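Local coordinates for protein tryptophan decarboxylase 1 (Oryza sativa subsp. japonica, PDB 6KHO) that decarboxylates L-tryptophan to tryptamine and 5-hydroxy-L-tryptophan to serotonin, using pyridoxal 5'-phosphate as cofactor and working as a homodimer, at residues A[409-414]-A[486-491]; A[420-425]-A[500-505]; A[427-432]-A[476-481]. All blocks are in the same frame, centred on the assembly; numbering follows the deposited sequence.

How the contacts relate
All three contacts lie around the antiparallel sheet formed by the last strands of the chain, and they show how chemistry follows position. Contact 1 uses the long helix 386-420, contact 2 the loop that follows it. Contact 1, buried methyl packing with a more open methionine, sets that helix against the end of strand 481-487; Phe486 CZ lies 3.8 Å from Ala501 CB of contact 2. Contact 2, farthest from the chain centre, combines an aromatic core with a salt bridge on its partly exposed side. Contact 3 joins residues near the sheet's two outer strands through valines alone, Val429 and Val478 buried and Val428 more open; its Arg431 reaches back to Ala412 of contact 1.

Contact 1 of 3, residues A[409-414]-A[486-491]; sequences VAMAKV and FAVGSS
Val488 presents its two methyl groups to two successive residues of helix 386-420, Met411 and Ala412, and each methyl has its own partner. The tight part is the methionine half. Val488 CG1, held anti to its backbone N (chi1 160°), meets Met411 CE at 3.7 Å. The same methyl also lies 3.9 Å from Met411 CB. The thioether chain makes this possible by bending at its last torsion (chi3 -64°), which turns CE back toward the valine so that the root and the end of one side chain touch a single methyl. The alanine half is looser: Val488 CG2 rests 4.1 Å from Ala412 CA and 4.3 Å from Ala412 CB. Because alanine is so small, the backbones come close, the CA atoms of Ala412 and Val488 being 5.9 Å apart.

Burial does not follow closeness: Ala412 and Val488 are enclosed, whereas Met411, on the tighter side, is partly exposed, and its side chain comes within about 4 Å of a bound calcium ion at the nearest atoms. Gln493 touches both Met411 and Val488, and its OE1 accepts a hydrogen bond from Gly489 N. Gly489 has backbone angles that call for glycine, since a side chain would be jammed against the preceding carbonyl O. Ser491 O accepts a hydrogen bond from Gln23 of the second subunit.

The pattern is that of helix-on-sheet packing in the small C-terminal domain of the aspartate aminotransferase fold (fold type I), to which group II decarboxylases belong: a long helix lies against residues leaving a strand of an antiparallel sheet.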
loop_
_atom_site.group_PDB
_atom_site.type_symbol
_atom_site.label_atom_id
_atom_site.label_comp_id
_atom_site.label_asym_id
_atom_site.label_seq_id
_atom_site.Cartn_x
_atom_site.Cartn_y
_atom_site.Cartn_z
ATOM N N VAL A 409 19.266 -17.077 -13.816
ATOM C CA VAL A 409 20.636 -17.157 -13.326
ATOM C C VAL A 409 21.563 -17.629 -14.439
ATOM O O VAL A 409 22.680 -17.120 -14.598
ATOM C CB VAL A 409 20.697 -18.074 -12.089
ATOM C CG1 VAL A 409 22.121 -18.508 -11.808
ATOM C CG2 VAL A 409 20.088 -17.360 -10.873
ATOM N N ALA A 410 21.097 -18.580 -15.251
ATOM C CA ALA A 410 21.925 -19.108 -16.329
ATOM C C ALA A 410 22.166 -18.059 -17.411
ATOM O O ALA A 410 23.271 -17.974 -17.955
ATOM C CB ALA A 410 21.284 -20.369 -16.909
ATOM N N MET A 411 21.153 -17.241 -17.730
ATOM C CA MET A 411 21.381 -16.098 -18.616
ATOM C C MET A 411 22.401 -15.136 -18.020
ATOM O O MET A 411 23.281 -14.637 -18.730
ATOM C CB MET A 411 20.073 -15.352 -18.906
ATOM C CG MET A 411 19.067 -16.105 -19.781
ATOM S SD MET A 411 17.858 -14.999 -20.568
ATOM C CE MET A 411 16.985 -14.339 -19.148
ATOM N N ALA A 412 22.290 -14.845 -16.719
ATOM C CA ALA A 412 23.276 -13.981 -16.067
ATOM C C ALA A 412 24.676 -14.583 -16.137
ATOM O O ALA A 412 25.663 -13.854 -16.288
ATOM C CB ALA A 412 22.883 -13.726 -14.611
ATOM N N LYS A 413 24.784 -15.908 -16.022
ATOM C CA LYS A 413 26.094 -16.543 -16.115
ATOM C C LYS A 413 26.660 -16.426 -17.524
ATOM O O LYS A 413 27.873 -16.254 -17.688
ATOM C CB LYS A 413 26.012 -18.008 -15.688
ATOM C CG LYS A 413 27.325 -18.555 -15.148
ATOM C CD LYS A 413 27.331 -20.075 -15.083
ATOM C CE LYS A 413 28.738 -20.606 -14.804
ATOM N NZ LYS A 413 29.714 -20.186 -15.854
ATOM N N VAL A 414 25.803 -16.504 -18.546
ATOM C CA VAL A 414 26.241 -16.253 -19.916
ATOM C C VAL A 414 26.854 -14.861 -20.027
ATOM O O VAL A 414 27.953 -14.688 -20.568
ATOM C CB VAL A 414 25.068 -16.444 -20.897
ATOM C CG1 VAL A 414 25.348 -15.761 -22.221
ATOM C CG2 VAL A 414 24.792 -17.931 -21.124
ATOM N N PHE A 486 24.134 -4.872 -14.441
ATOM C CA PHE A 486 23.392 -5.588 -15.478
ATOM C C PHE A 486 22.481 -6.599 -14.778
ATOM O O PHE A 486 22.923 -7.690 -14.402
ATOM C CB PHE A 486 24.336 -6.276 -16.468
ATOM C CG PHE A 486 23.677 -6.656 -17.769
ATOM C CD1 PHE A 486 23.471 -5.707 -18.762
ATOM C CD2 PHE A 486 23.257 -7.960 -17.994
ATOM C CE1 PHE A 486 22.867 -6.053 -19.960
ATOM C CE2 PHE A 486 22.645 -8.317 -19.188
ATOM C CZ PHE A 486 22.449 -7.364 -20.174
ATOM N N ALA A 487 21.209 -6.230 -14.598
ATOM C CA ALA A 487 20.249 -7.030 -13.842
ATOM C C ALA A 487 19.357 -7.780 -14.826
ATOM O O ALA A 487 18.481 -7.183 -15.463
ATOM C CB ALA A 487 19.431 -6.140 -12.907
ATOM N N VAL A 488 19.589 -9.082 -14.936
ATOM C CA VAL A 488 18.905 -9.952 -15.884
ATOM C C VAL A 488 17.558 -10.369 -15.306
ATOM O O VAL A 488 17.423 -10.537 -14.089
ATOM C CB VAL A 488 19.792 -11.180 -16.181
ATOM C CG1 VAL A 488 18.984 -12.329 -16.756
ATOM C CG2 VAL A 488 20.955 -10.806 -17.109
ATOM N N GLY A 489 16.545 -10.519 -16.171
ATOM C CA GLY A 489 15.338 -11.217 -15.767
ATOM C C GLY A 489 13.995 -10.594 -16.104
ATOM O O GLY A 489 12.954 -11.154 -15.739
ATOM N N SER A 490 13.985 -9.439 -16.767
ATOM C CA SER A 490 12.733 -8.915 -17.307
ATOM C C SER A 490 11.952 -10.039 -17.984
ATOM O O SER A 490 12.524 -10.852 -18.712
ATOM C CB SER A 490 13.022 -7.786 -18.295
ATOM O OG SER A 490 11.820 -7.275 -18.836
ATOM N N SER A 491 10.647 -10.123 -17.690
ATOM C CA SER A 491 9.906 -11.340 -18.022
ATOM C C SER A 491 9.910 -11.635 -19.529
ATOM O O SER A 491 9.932 -12.804 -19.936
ATOM C CB SER A 491 8.474 -11.241 -17.495
ATOM O OG SER A 491 8.485 -11.279 -16.070
#

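Contact 2 of 3, residues A[420-425]-A[500-505]; sequences RGDDRF and SAWELI
Phe425 and Trp502 form an edge-to-face (T-shaped) pair in which the six-membered ring of the indole turns its edge to a face of the phenyl ring, with centroids 5.2 Å apart and planes at 63°. Trp502 CH2 makes the touch, 3.6 Å from Phe425 CD2; the indole extends anti to the backbone N (chi1 178°), which carries its far end to the loop.

Aliphatic packing adds Ile505 CG2, 3.9 Å from Phe425 CZ, and Asp422 CB, which meets the edge of the indole 3.8 Å from Trp502 CZ2.

The polar interactions stay within the loop. Arg424 takes hold of the Asp422 carboxylate side-on: NH2 bonds OD2 at 2.9 Å and NE bonds OD1 at 3.1 Å, both through syn lone pairs, with both oxygens tilted from the guanidinium plane, OD1 by 25°. The anti lone pair of OD1 accepts from Arg424 N at 3.0 Å, closing an Asx turn, so one oxygen is gripped twice. Phe425 N to Asp422 O completes a type I beta turn. Phe425 CE2 lies over one face of the guanidinium, toward its rim. With an alanine in place of Asp422, Arg424 would probably lose its counter-charge and its backbone N the Asx-turn acceptor, leaving the guanidinium free to turn beside the Phe425 ring.

Several elements converge here: Leu418 and Val419 of helix 386-420 pack on Trp502, Phe438 of strand 435-440 meets Phe425 and Ile505, and Leu461 of helix 451-468 lies against Ile505, so the Phe425 end of the loop is enclosed while Asp423 stays at the surface.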
loop_
_atom_site.group_PDB
_atom_site.type_symbol
_atom_site.label_atom_id
_atom_site.label_comp_id
_atom_site.label_asym_id
_atom_site.label_seq_id
_atom_site.Cartn_x
_atom_site.Cartn_y
_atom_site.Cartn_z
ATOM N N ARG A 420 33.991 -11.617 -18.815
ATOM C CA ARG A 420 35.292 -12.131 -18.403
ATOM C C ARG A 420 36.194 -12.463 -19.589
ATOM O O ARG A 420 37.419 -12.487 -19.429
ATOM C CB ARG A 420 35.108 -13.362 -17.504
ATOM C CG ARG A 420 34.599 -13.046 -16.091
ATOM C CD ARG A 420 34.511 -14.306 -15.235
ATOM N NE ARG A 420 33.784 -14.084 -13.982
ATOM C CZ ARG A 420 34.307 -13.502 -12.908
ATOM N NH1 ARG A 420 35.566 -13.082 -12.927
ATOM N NH2 ARG A 420 33.578 -13.343 -11.809
ATOM N N GLY A 421 35.622 -12.706 -20.768
ATOM C CA GLY A 421 36.360 -12.977 -21.984
ATOM C C GLY A 421 36.823 -11.753 -22.747
ATOM O O GLY A 421 37.288 -11.886 -23.883
ATOM N N ASP A 422 36.709 -10.563 -22.162
ATOM C CA ASP A 422 37.113 -9.316 -22.809
ATOM C C ASP A 422 37.975 -8.555 -21.815
ATOM O O ASP A 422 37.474 -8.090 -20.787
ATOM C CB ASP A 422 35.893 -8.491 -23.236
ATOM C CG ASP A 422 36.250 -7.314 -24.151
ATOM O OD1 ASP A 422 37.033 -6.430 -23.739
ATOM O OD2 ASP A 422 35.724 -7.259 -25.287
ATOM N N ASP A 423 39.266 -8.422 -22.126
ATOM C CA ASP A 423 40.212 -7.850 -21.176
ATOM C C ASP A 423 40.040 -6.352 -20.984
ATOM O O ASP A 423 40.719 -5.776 -20.126
ATOM C CB ASP A 423 41.641 -8.159 -21.614
ATOM C CG ASP A 423 42.049 -9.571 -21.265
ATOM O OD1 ASP A 423 41.361 -10.515 -21.721
ATOM O OD2 ASP A 423 43.045 -9.733 -20.523
ATOM N N ARG A 424 39.156 -5.704 -21.744
ATOM C CA ARG A 424 38.842 -4.313 -21.447
ATOM C C ARG A 424 37.933 -4.181 -20.233
ATOM O O ARG A 424 37.815 -3.084 -19.674
ATOM C CB ARG A 424 38.168 -3.648 -22.644
ATOM C CG ARG A 424 39.056 -3.378 -23.836
ATOM C CD ARG A 424 38.207 -2.885 -24.988
ATOM N NE ARG A 424 37.372 -3.955 -25.530
ATOM C CZ ARG A 424 36.388 -3.760 -26.399
ATOM N NH1 ARG A 424 36.112 -2.532 -26.810
ATOM N NH2 ARG A 424 35.680 -4.788 -26.851
ATOM N N PHE A 425 37.289 -5.268 -19.821
ATOM C CA PHE A 425 36.268 -5.233 -18.785
ATOM C C PHE A 425 36.684 -6.097 -17.604
ATOM O O PHE A 425 37.475 -7.035 -17.743
ATOM C CB PHE A 425 34.917 -5.719 -19.338
ATOM C CG PHE A 425 34.373 -4.863 -20.445
ATOM C CD1 PHE A 425 33.611 -3.743 -20.158
ATOM C CD2 PHE A 425 34.631 -5.173 -21.771
ATOM C CE1 PHE A 425 33.104 -2.950 -21.171
ATOM C CE2 PHE A 425 34.135 -4.382 -22.793
ATOM C CZ PHE A 425 33.370 -3.264 -22.493
ATOM N N SER A 500 22.799 -9.926 -27.453
ATOM C CA SER A 500 22.793 -8.703 -28.254
ATOM C C SER A 500 23.162 -7.479 -27.419
ATOM O O SER A 500 23.784 -6.535 -27.928
ATOM C CB SER A 500 21.420 -8.496 -28.904
ATOM O OG SER A 500 21.107 -9.558 -29.785
ATOM N N ALA A 501 22.768 -7.469 -26.142
ATOM C CA ALA A 501 23.193 -6.397 -25.247
ATOM C C ALA A 501 24.712 -6.379 -25.092
ATOM O O ALA A 501 25.323 -5.306 -25.051
ATOM C CB ALA A 501 22.515 -6.552 -23.885
ATOM N N TRP A 502 25.334 -7.557 -25.001
ATOM C CA TRP A 502 26.787 -7.626 -24.886
ATOM C C TRP A 502 27.463 -7.061 -26.128
ATOM O O TRP A 502 28.408 -6.266 -26.030
ATOM C CB TRP A 502 27.230 -9.068 -24.652
ATOM C CG TRP A 502 28.728 -9.208 -24.572
ATOM C CD1 TRP A 502 29.510 -10.082 -25.273
ATOM C CD2 TRP A 502 29.621 -8.453 -23.733
ATOM N NE1 TRP A 502 30.837 -9.918 -24.924
ATOM C CE2 TRP A 502 30.931 -8.923 -23.985
ATOM C CE3 TRP A 502 29.442 -7.425 -22.795
ATOM C CZ2 TRP A 502 32.056 -8.401 -23.329
ATOM C CZ3 TRP A 502 30.561 -6.909 -22.143
ATOM C CH2 TRP A 502 31.850 -7.398 -22.419
ATOM N N GLU A 503 26.981 -7.460 -27.312
ATOM C CA GLU A 503 27.515 -6.919 -28.559
ATOM C C GLU A 503 27.397 -5.402 -28.598
ATOM O O GLU A 503 28.313 -4.714 -29.062
ATOM C CB GLU A 503 26.797 -7.540 -29.756
ATOM C CG GLU A 503 26.929 -9.050 -29.837
ATOM C CD GLU A 503 28.372 -9.506 -29.897
ATOM O OE1 GLU A 503 29.178 -8.838 -30.578
ATOM O OE2 GLU A 503 28.703 -10.531 -29.265
ATOM N N LEU A 504 26.286 -4.860 -28.101
ATOM C CA LEU A 504 26.105 -3.414 -28.136
ATOM C C LEU A 504 27.061 -2.716 -27.175
ATOM O O LEU A 504 27.569 -1.626 -27.475
ATOM C CB LEU A 504 24.649 -3.058 -27.822
ATOM C CG LEU A 504 24.363 -1.562 -27.686
ATOM C CD1 LEU A 504 24.665 -0.865 -29.002
ATOM C CD2 LEU A 504 22.933 -1.280 -27.236
ATOM N N ILE A 505 27.328 -3.334 -26.018
ATOM C CA ILE A 505 28.332 -2.804 -25.095
ATOM C C ILE A 505 29.713 -2.839 -25.738
ATOM O O ILE A 505 30.439 -1.837 -25.740
ATOM C CB ILE A 505 28.321 -3.591 -23.768
ATOM C CG1 ILE A 505 27.017 -3.357 -22.990
ATOM C CG2 ILE A 505 29.529 -3.216 -22.910
ATOM C CD1 ILE A 505 26.651 -4.500 -22.056
#

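Contact 3 of 3, residues A[427-432]-A[476-481]; sequences VVVPRN and TVVGGR
Val428 and Val478 meet through the methyls that each holds anti to its own backbone N (chi1 166° for Val428, 179° for Val478). With both side chains turned alike, the two CG1 atoms come together at 3.6 Å, while Val428 CG1 also sits 4.0 Å from Val478 CB. The side chains run past one another in opposite senses, so the touch is made alongside. Val429 is turned differently: at chi1 -61° its CG1 lies anti to the carbonyl carbon, leaving CG2 between the backbone N and the carbonyl carbon. That rotation delivers Val429 CG1 to the same methyl of Val478, CG1, 4.1 Å away. One methyl of Val478 therefore serves two successive residues, closely Val428 and more loosely Val429, whose side chain crosses it at a slant.

The backbones themselves keep apart, with the CA atoms of Val428 and Val478 at 7.8 Å. Val478 is placed by a tight hairpin: its N bonds Arg481 O at 3.0 Å, Arg481 N returns a bond to Val478 O at 3.3 Å, and Gly479 and Gly480, both with positive phi, make the connection, consistent with a type I' turn. Arg481, which closes the turn, forms salt bridges with Glu451 and Asp455 of helix 451-468. Val483 of the inner strand 481-487 touches both Val428 and Val478, linking residues at or beside the two outermost strands, 425-427 and 474-478. Ser275 packs on Val429, and Tyr242 on Val478.

Since only aliphatic carbons meet across the contact, cohesion probably comes from close packing and exclusion of water, less completely at the partly exposed Val428. Such contacts depend on shape rather than on bond direction, and the hairpin's backbone bonds probably fix where Val478 sits.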
loop_
_atom_site.group_PDB
_atom_site.type_symbol
_atom_site.label_atom_id
_atom_site.label_comp_id
_atom_site.label_asym_id
_atom_site.label_seq_id
_atom_site.Cartn_x
_atom_site.Cartn_y
_atom_site.Cartn_z
ATOM N N VAL A 427 34.747 -7.994 -14.013
ATOM C CA VAL A 427 33.597 -8.276 -13.161
ATOM C C VAL A 427 33.988 -7.888 -11.742
ATOM O O VAL A 427 34.944 -8.435 -11.189
ATOM C CB VAL A 427 33.180 -9.752 -13.243
ATOM C CG1 VAL A 427 32.126 -10.069 -12.182
ATOM C CG2 VAL A 427 32.650 -10.079 -14.641
ATOM N N VAL A 428 33.246 -6.949 -11.157
ATOM C CA VAL A 428 33.713 -6.270 -9.953
ATOM C C VAL A 428 33.547 -7.140 -8.704
ATOM O O VAL A 428 34.414 -7.144 -7.825
ATOM C CB VAL A 428 32.992 -4.918 -9.821
ATOM C CG1 VAL A 428 33.181 -4.341 -8.431
ATOM C CG2 VAL A 428 33.515 -3.957 -10.875
ATOM N N VAL A 429 32.444 -7.876 -8.583
ATOM C CA VAL A 429 32.236 -8.760 -7.436
ATOM C C VAL A 429 31.763 -10.111 -7.955
ATOM O O VAL A 429 31.312 -10.223 -9.104
ATOM C CB VAL A 429 31.219 -8.174 -6.425
ATOM C CG1 VAL A 429 31.702 -6.845 -5.851
ATOM C CG2 VAL A 429 29.819 -8.041 -7.073
ATOM N N PRO A 430 31.857 -11.161 -7.136
ATOM C CA PRO A 430 31.278 -12.448 -7.545
ATOM C C PRO A 430 29.774 -12.317 -7.731
ATOM O O PRO A 430 29.108 -11.557 -7.026
ATOM C CB PRO A 430 31.618 -13.386 -6.379
ATOM C CG PRO A 430 32.740 -12.714 -5.646
ATOM C CD PRO A 430 32.548 -11.245 -5.836
ATOM N N ARG A 431 29.244 -13.050 -8.710
ATOM C CA ARG A 431 27.815 -13.033 -9.014
ATOM C C ARG A 431 27.122 -14.131 -8.211
ATOM O O ARG A 431 27.422 -15.315 -8.389
ATOM C CB ARG A 431 27.577 -13.224 -10.517
ATOM C CG ARG A 431 26.098 -13.353 -10.937
ATOM C CD ARG A 431 25.942 -14.143 -12.241
ATOM N NE ARG A 431 26.604 -15.440 -12.147
ATOM C CZ ARG A 431 26.124 -16.483 -11.472
ATOM N NH1 ARG A 431 24.959 -16.392 -10.838
ATOM N NH2 ARG A 431 26.811 -17.617 -11.422
ATOM N N ASN A 432 26.204 -13.738 -7.321
ATOM C CA ASN A 432 25.448 -14.710 -6.533
ATOM C C ASN A 432 24.120 -15.098 -7.173
ATOM O O ASN A 432 23.673 -16.242 -7.014
ATOM C CB ASN A 432 25.176 -14.159 -5.129
ATOM C CG ASN A 432 26.436 -14.038 -4.299
ATOM O OD1 ASN A 432 27.225 -14.973 -4.234
ATOM N ND2 ASN A 432 26.636 -12.876 -3.674
ATOM N N THR A 476 26.141 1.993 -10.136
ATOM C CA THR A 476 26.300 1.981 -8.693
ATOM C C THR A 476 27.765 2.276 -8.395
ATOM O O THR A 476 28.590 2.391 -9.305
ATOM C CB THR A 476 25.841 0.641 -8.100
ATOM O OG1 THR A 476 25.751 0.746 -6.676
ATOM C CG2 THR A 476 26.793 -0.470 -8.478
ATOM N N VAL A 477 28.079 2.399 -7.108
ATOM C CA VAL A 477 29.434 2.684 -6.637
ATOM C C VAL A 477 29.864 1.542 -5.727
ATOM O O VAL A 477 29.241 1.314 -4.681
ATOM C CB VAL A 477 29.515 4.026 -5.892
ATOM C CG1 VAL A 477 30.912 4.211 -5.301
ATOM C CG2 VAL A 477 29.152 5.189 -6.813
ATOM N N VAL A 478 30.924 0.832 -6.117
ATOM C CA VAL A 478 31.425 -0.333 -5.392
ATOM C C VAL A 478 32.890 -0.081 -5.050
ATOM O O VAL A 478 33.749 -0.091 -5.943
ATOM C CB VAL A 478 31.284 -1.624 -6.207
ATOM C CG1 VAL A 478 31.845 -2.795 -5.425
ATOM C CG2 VAL A 478 29.822 -1.858 -6.605
ATOM N N GLY A 479 33.181 0.114 -3.765
ATOM C CA GLY A 479 34.536 0.408 -3.348
ATOM C C GLY A 479 35.099 1.626 -4.050
ATOM O O GLY A 479 36.150 1.552 -4.695
ATOM N N GLY A 480 34.380 2.743 -3.959
ATOM C CA GLY A 480 34.811 4.003 -4.535
ATOM C C GLY A 480 34.882 4.046 -6.048
ATOM O O GLY A 480 35.415 5.007 -6.612
ATOM N N ARG A 481 34.336 3.034 -6.725
ATOM C CA ARG A 481 34.461 2.891 -8.171
ATOM C C ARG A 481 33.102 2.993 -8.854
ATOM O O ARG A 481 32.092 2.510 -8.327
ATOM C CB ARG A 481 35.114 1.553 -8.527
ATOM C CG ARG A 481 36.542 1.451 -8.048
ATOM C CD ARG A 481 37.502 1.780 -9.172
ATOM N NE ARG A 481 37.476 3.188 -9.585
ATOM C CZ ARG A 481 37.903 4.221 -8.858
ATOM N NH1 ARG A 481 38.420 4.039 -7.652
ATOM N NH2 ARG A 481 37.816 5.452 -9.345
#